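Local coordinates for protein geranylgeranyl pyrophosphate synthase (Corynebacterium glutamicum, PDB 3LMD) that probably joins isopentenyl units into long-chain prenyl diphosphates, as a magnesium-dependent trans-prenyltransferase of the FPP/GGPP synthase family, at residues V21-A26 and R76-F81; I222-N227 and L328-D333. One frame throughout, in Å; residues are numbered along the deposited sequence.

Contact 1. Residues V21-A26 and R76-F81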
loop_
_atom_site.group_PDB
_atom_site.type_symbol
_atom_site.label_atom_id
_atom_site.label_comp_id
_atom_site.label_asym_id
_atom_site.label_seq_id
_atom_site.Cartn_x
_atom_site.Cartn_y
_atom_site.Cartn_z
ATOM N N VAL A 21 15.494 18.049 12.221
ATOM C CA VAL A 21 15.276 19.212 13.085
ATOM C C VAL A 21 14.380 20.258 12.421
ATOM O O VAL A 21 13.586 20.918 13.087
ATOM C CB VAL A 21 16.613 19.864 13.550
ATOM C CG1 VAL A 21 17.696 18.799 13.738
ATOM C CG2 VAL A 21 17.077 20.962 12.572
ATOM N N SER A 22 14.497 20.393 11.102
ATOM C CA SER A 22 13.713 21.382 10.352
ATOM C C SER A 22 12.203 21.178 10.506
ATOM O O SER A 22 11.483 22.095 10.922
ATOM C CB SER A 22 14.112 21.360 8.871
ATOM O OG SER A 22 15.448 21.825 8.741
ATOM N N THR A 23 11.729 19.987 10.148
ATOM C CA THR A 23 10.293 19.668 10.239
ATOM C C THR A 23 9.791 19.682 11.701
ATOM O O THR A 23 8.642 20.029 11.958
ATOM C CB THR A 23 9.973 18.285 9.586
ATOM O OG1 THR A 23 10.457 18.249 8.232
ATOM C CG2 THR A 23 8.487 18.022 9.584
ATOM N N THR A 24 10.661 19.302 12.642
ATOM C CA THR A 24 10.361 19.320 14.091
ATOM C C THR A 24 10.277 20.739 14.664
ATOM O O THR A 24 9.294 21.102 15.313
ATOM C CB THR A 24 11.428 18.531 14.907
ATOM O OG1 THR A 24 11.342 17.133 14.600
ATOM C CG2 THR A 24 11.244 18.739 16.422
ATOM N N GLY A 25 11.320 21.535 14.431
ATOM C CA GLY A 25 11.339 22.937 14.865
ATOM C C GLY A 25 10.227 23.793 14.272
ATOM O O GLY A 25 9.752 24.740 14.915
ATOM N N ALA A 26 9.809 23.459 13.051
ATOM C CA ALA A 26 8.738 24.186 12.348
ATOM C C ALA A 26 7.391 24.180 13.096
ATOM O O ALA A 26 6.690 25.195 13.145
ATOM C CB ALA A 26 8.562 23.628 10.938
ATOM N N ARG A 76 2.800 17.170 14.922
ATOM C CA ARG A 76 2.754 16.608 13.568
ATOM C C ARG A 76 2.687 17.733 12.528
ATOM O O ARG A 76 1.637 18.348 12.319
ATOM C CB ARG A 76 1.521 15.729 13.466
ATOM C CG ARG A 76 1.427 14.660 14.581
ATOM C CD ARG A 76 0.345 13.630 14.282
ATOM N NE ARG A 76 0.268 12.625 15.340
ATOM C CZ ARG A 76 0.941 11.475 15.330
ATOM N NH1 ARG A 76 0.815 10.633 16.348
ATOM N NH2 ARG A 76 1.717 11.154 14.290
ATOM N N PHE A 77 3.807 18.004 11.867
ATOM C CA PHE A 77 3.872 19.162 10.962
ATOM C C PHE A 77 2.877 19.122 9.791
ATOM O O PHE A 77 2.274 20.152 9.422
ATOM C CB PHE A 77 5.282 19.345 10.383
ATOM C CG PHE A 77 5.343 20.472 9.398
ATOM C CD1 PHE A 77 5.262 20.238 8.032
ATOM C CD2 PHE A 77 5.380 21.783 9.846
ATOM C CE1 PHE A 77 5.255 21.308 7.120
ATOM C CE2 PHE A 77 5.382 22.835 8.954
ATOM C CZ PHE A 77 5.316 22.600 7.589
ATOM N N ARG A 78 2.730 17.962 9.159
ATOM C CA ARG A 78 1.881 17.899 7.953
ATOM C C ARG A 78 0.409 18.213 8.228
ATOM O O ARG A 78 -0.206 19.010 7.491
ATOM C CB ARG A 78 2.047 16.562 7.242
ATOM C CG ARG A 78 3.476 16.394 6.739
ATOM C CD ARG A 78 3.826 14.942 6.342
ATOM N NE ARG A 78 5.229 14.887 5.926
ATOM C CZ ARG A 78 6.250 14.868 6.780
ATOM N NH1 ARG A 78 6.020 14.831 8.086
ATOM N NH2 ARG A 78 7.506 14.819 6.329
ATOM N N PRO A 79 -0.169 17.601 9.278
ATOM C CA PRO A 79 -1.552 18.016 9.560
ATOM C C PRO A 79 -1.641 19.473 10.013
ATOM O O PRO A 79 -2.602 20.151 9.661
ATOM C CB PRO A 79 -2.027 17.044 10.659
ATOM C CG PRO A 79 -0.820 16.180 11.031
ATOM C CD PRO A 79 0.235 16.355 9.988
ATOM N N MET A 80 -0.649 19.963 10.754
ATOM C CA MET A 80 -0.664 21.371 11.173
ATOM C C MET A 80 -0.691 22.287 9.957
ATOM O O MET A 80 -1.423 23.275 9.918
ATOM C CB MET A 80 0.578 21.715 12.040
ATOM C CG MET A 80 0.527 23.152 12.616
ATOM S SD MET A 80 2.103 23.805 13.317
ATOM C CE MET A 80 2.903 24.374 11.809
ATOM N N PHE A 81 0.129 21.969 8.956
ATOM C CA PHE A 81 0.136 22.747 7.715
ATOM C C PHE A 81 -1.215 22.690 7.001
ATOM O O PHE A 81 -1.697 23.706 6.507
ATOM C CB PHE A 81 1.270 22.294 6.777
ATOM C CG PHE A 81 1.301 23.068 5.463
ATOM C CD1 PHE A 81 1.197 24.456 5.456
ATOM C CD2 PHE A 81 1.385 22.414 4.256
ATOM C CE1 PHE A 81 1.212 25.165 4.244
ATOM C CE2 PHE A 81 1.431 23.119 3.043
ATOM C CZ PHE A 81 1.340 24.477 3.038
#

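Contact 2. Residues I222-N227 and L328-D333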
loop_
_atom_site.group_PDB
_atom_site.type_symbol
_atom_site.label_atom_id
_atom_site.label_comp_id
_atom_site.label_asym_id
_atom_site.label_seq_id
_atom_site.Cartn_x
_atom_site.Cartn_y
_atom_site.Cartn_z
ATOM N N ILE A 222 -5.666 27.733 -3.211
ATOM C CA ILE A 222 -5.368 26.304 -3.095
ATOM C C ILE A 222 -4.042 26.007 -3.807
ATOM O O ILE A 222 -3.156 25.338 -3.255
ATOM C CB ILE A 222 -6.467 25.452 -3.734
ATOM C CG1 ILE A 222 -7.807 25.602 -2.978
ATOM C CG2 ILE A 222 -6.051 23.964 -3.805
ATOM C CD1 ILE A 222 -8.991 24.881 -3.747
ATOM N N ASP A 223 -3.908 26.516 -5.030
ATOM C CA ASP A 223 -2.695 26.299 -5.809
ATOM C C ASP A 223 -1.465 26.911 -5.125
ATOM O O ASP A 223 -0.384 26.309 -5.097
ATOM C CB ASP A 223 -2.853 26.866 -7.227
ATOM C CG ASP A 223 -1.774 26.362 -8.171
ATOM O OD1 ASP A 223 -1.784 25.153 -8.473
ATOM O OD2 ASP A 223 -0.911 27.170 -8.586
ATOM N N ALA A 224 -1.619 28.119 -4.584
ATOM C CA ALA A 224 -0.504 28.779 -3.925
ATOM C C ALA A 224 -0.042 27.992 -2.695
ATOM O O ALA A 224 1.151 27.927 -2.406
ATOM C CB ALA A 224 -0.901 30.205 -3.512
ATOM N N LEU A 225 -0.988 27.449 -1.930
ATOM C CA LEU A 225 -0.629 26.737 -0.688
ATOM C C LEU A 225 0.041 25.392 -1.006
ATOM O O LEU A 225 0.990 24.961 -0.328
ATOM C CB LEU A 225 -1.885 26.512 0.200
ATOM C CG LEU A 225 -2.207 27.860 0.885
ATOM C CD1 LEU A 225 -3.726 28.011 1.159
ATOM C CD2 LEU A 225 -1.403 28.029 2.131
ATOM N N LYS A 226 -0.447 24.753 -2.048
ATOM C CA LYS A 226 0.193 23.562 -2.568
ATOM C C LYS A 226 1.671 23.850 -2.932
ATOM O O LYS A 226 2.595 23.140 -2.500
ATOM C CB LYS A 226 -0.555 23.090 -3.812
ATOM C CG LYS A 226 0.102 21.843 -4.424
ATOM C CD LYS A 226 -0.648 21.291 -5.664
ATOM C CE LYS A 226 -0.535 22.222 -6.844
ATOM N NZ LYS A 226 -0.474 21.424 -8.110
ATOM N N ASN A 227 1.884 24.902 -3.721
ATOM C CA ASN A 227 3.228 25.223 -4.226
ATOM C C ASN A 227 4.129 25.674 -3.090
ATOM O O ASN A 227 5.346 25.408 -3.075
ATOM C CB ASN A 227 3.139 26.313 -5.303
ATOM C CG ASN A 227 2.537 25.811 -6.621
ATOM O OD1 ASN A 227 2.334 24.621 -6.828
ATOM N ND2 ASN A 227 2.253 26.738 -7.514
ATOM N N LEU A 328 3.428 32.851 -1.406
ATOM C CA LEU A 328 2.702 33.604 -0.392
ATOM C C LEU A 328 2.175 34.949 -0.935
ATOM O O LEU A 328 1.159 35.464 -0.452
ATOM C CB LEU A 328 3.586 33.862 0.819
ATOM C CG LEU A 328 3.972 32.592 1.620
ATOM C CD1 LEU A 328 4.816 33.001 2.826
ATOM C CD2 LEU A 328 2.764 31.774 2.057
ATOM N N ASP A 329 2.867 35.506 -1.924
ATOM C CA ASP A 329 2.396 36.713 -2.595
ATOM C C ASP A 329 0.999 36.497 -3.140
ATOM O O ASP A 329 0.247 37.439 -3.295
ATOM C CB ASP A 329 3.292 37.075 -3.782
ATOM C CG ASP A 329 4.407 38.035 -3.416
ATOM O OD1 ASP A 329 4.351 38.668 -2.335
ATOM O OD2 ASP A 329 5.352 38.161 -4.226
ATOM N N ARG A 330 0.663 35.257 -3.472
ATOM C CA ARG A 330 -0.634 34.965 -4.070
ATOM C C ARG A 330 -1.783 34.918 -3.055
ATOM O O ARG A 330 -2.963 34.824 -3.429
ATOM C CB ARG A 330 -0.586 33.655 -4.860
ATOM C CG ARG A 330 0.488 33.613 -5.965
ATOM C CD ARG A 330 0.654 32.184 -6.467
ATOM N NE ARG A 330 -0.477 31.765 -7.296
ATOM C CZ ARG A 330 -0.646 30.524 -7.723
ATOM N NH1 ARG A 330 0.240 29.595 -7.375
ATOM N NH2 ARG A 330 -1.687 30.201 -8.489
ATOM N N LEU A 331 -1.435 34.981 -1.776
ATOM C CA LEU A 331 -2.406 34.804 -0.700
ATOM C C LEU A 331 -2.640 36.148 -0.027
ATOM O O LEU A 331 -1.731 37.003 0.019
ATOM C CB LEU A 331 -1.863 33.819 0.367
ATOM C CG LEU A 331 -1.617 32.393 -0.135
ATOM C CD1 LEU A 331 -0.898 31.547 0.941
ATOM C CD2 LEU A 331 -2.932 31.732 -0.555
ATOM N N PRO A 332 -3.839 36.319 0.538
ATOM C CA PRO A 332 -4.158 37.539 1.260
ATOM C C PRO A 332 -3.363 37.673 2.540
ATOM O O PRO A 332 -3.107 36.691 3.276
ATOM C CB PRO A 332 -5.656 37.391 1.573
ATOM C CG PRO A 332 -5.908 35.962 1.584
ATOM C CD PRO A 332 -4.990 35.403 0.478
ATOM N N ASP A 333 -2.991 38.909 2.810
ATOM C CA ASP A 333 -2.254 39.259 3.984
ATOM C C ASP A 333 -3.070 38.869 5.220
ATOM O O ASP A 333 -4.302 39.029 5.239
ATOM C CB ASP A 333 -1.939 40.753 3.906
ATOM C CG ASP A 333 -1.365 41.147 2.519
ATOM O OD1 ASP A 333 -1.122 40.235 1.676
ATOM O OD2 ASP A 333 -1.154 42.349 2.259
#

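Contact 1. Residues V21-A26 and R76-F81
T23 and A26, three residues apart on helix 21-27, both rest on the F77 side chain at the start of helix 77-86. The axes of the two short segments pass 10.4 Å apart at 48°. Their backbones come closest where the CA atoms of T23 and F77 lie 6.5 Å from each other, and here the packing is tightest. The T23 methyl, turned anti to the backbone N (chi1 -54° for OG1), brings CG2 to 3.6 Å from F77 CB, the two side chains crossing at about a right angle. A26 CB, one turn on, sits obliquely against the F77 ring, 3.8 Å from CE2. F236 of helix 219-246 meets this ring edge-to-face and also touches T23 and A26.

Outside this patch the fit is looser. M80 CE stands 4.1 Å from A26 O, and R78 NH1 only comes within 4.3 Å of T23 CG2. The R78 side chain is about 9 Å from that of D115, a residue seen binding calcium in this protein, so the contact lies near the metal site without belonging to it. On the far side of helix 21-27, T24 is exposed and poorly ordered. No hydrogen bond or salt bridge spans the two segments, so between them the first modelled helix of this all-helical prenyltransferase is joined by apolar contact alone; its polar tie is S22 OG, bonded to D240 and to the F236 carbonyl oxygen.

Contact 2. Residues I222-N227 and L328-D333
The backbones draw nearest at A224 and R330, whose CA atoms are 6.2 Å apart where a type I beta turn, L328 to L331, passes the early part of helix 219-246. That turn begins the link between helices 309-328 and 335-349 of the all-alpha prenyl synthase fold, and it sends two neighbouring side chains to the helix, one charged and one apolar.

R330 lies along A224, its CB 3.7 Å from A224 CB. The bend at chi3 (73°) then carries the guanidinium over the backbone, with A224 N beneath one face. Its end grips a single oxygen: NH1 reaches D223 OD2 at 2.9 Å and NH2 reaches the same atom at 3.1 Å. Both bonds stay in the guanidinium plane, but they arrive on the anti side of the carboxylate and from opposite faces of it, the two planes being 68° apart. E220 pairs with NH2 and E327 with NH1, so three carboxylates meet the two terminal nitrogens and probably balance their charge. N227 ND2 lies at the guanidinium edge, 3.5 Å from R330 NH1, two donors that do not bond; E327 accepts a weak hydrogen bond from ND2.

L331 forms the apolar half, with F88 from a loop touching both L225 and L331. L331 CD2 rests 3.9 Å from A224 CB, while L331 CD1 meets L225 CD2 at 3.7 Å, the two leucine side chains crossing at about a right angle.

Overall arrangement
From the N terminus, helix 21-27 leads the modelled chain, and contact 1 closes a mostly helical loop of 49 residues when helix 77-86 returns to it. Contact 2 opens only later, on helix 219-246, and closes a second loop of 100 residues at the turn before helix 335-349. The two loops follow in series, neither enclosing nor crossing the other. The centres of contacts 1 and 2 are about 19 Å apart, yet the contacts touch: F81 CZ packs 3.4 Å from L225 O. Helix 219-246 links them further, bearing F236 beside contact 1 and 222-227 in contact 2. Contact 1 is buried near the chain centre, whereas contact 2, its centre about 19 Å from there, ties that turn to the early part of helix 219-246.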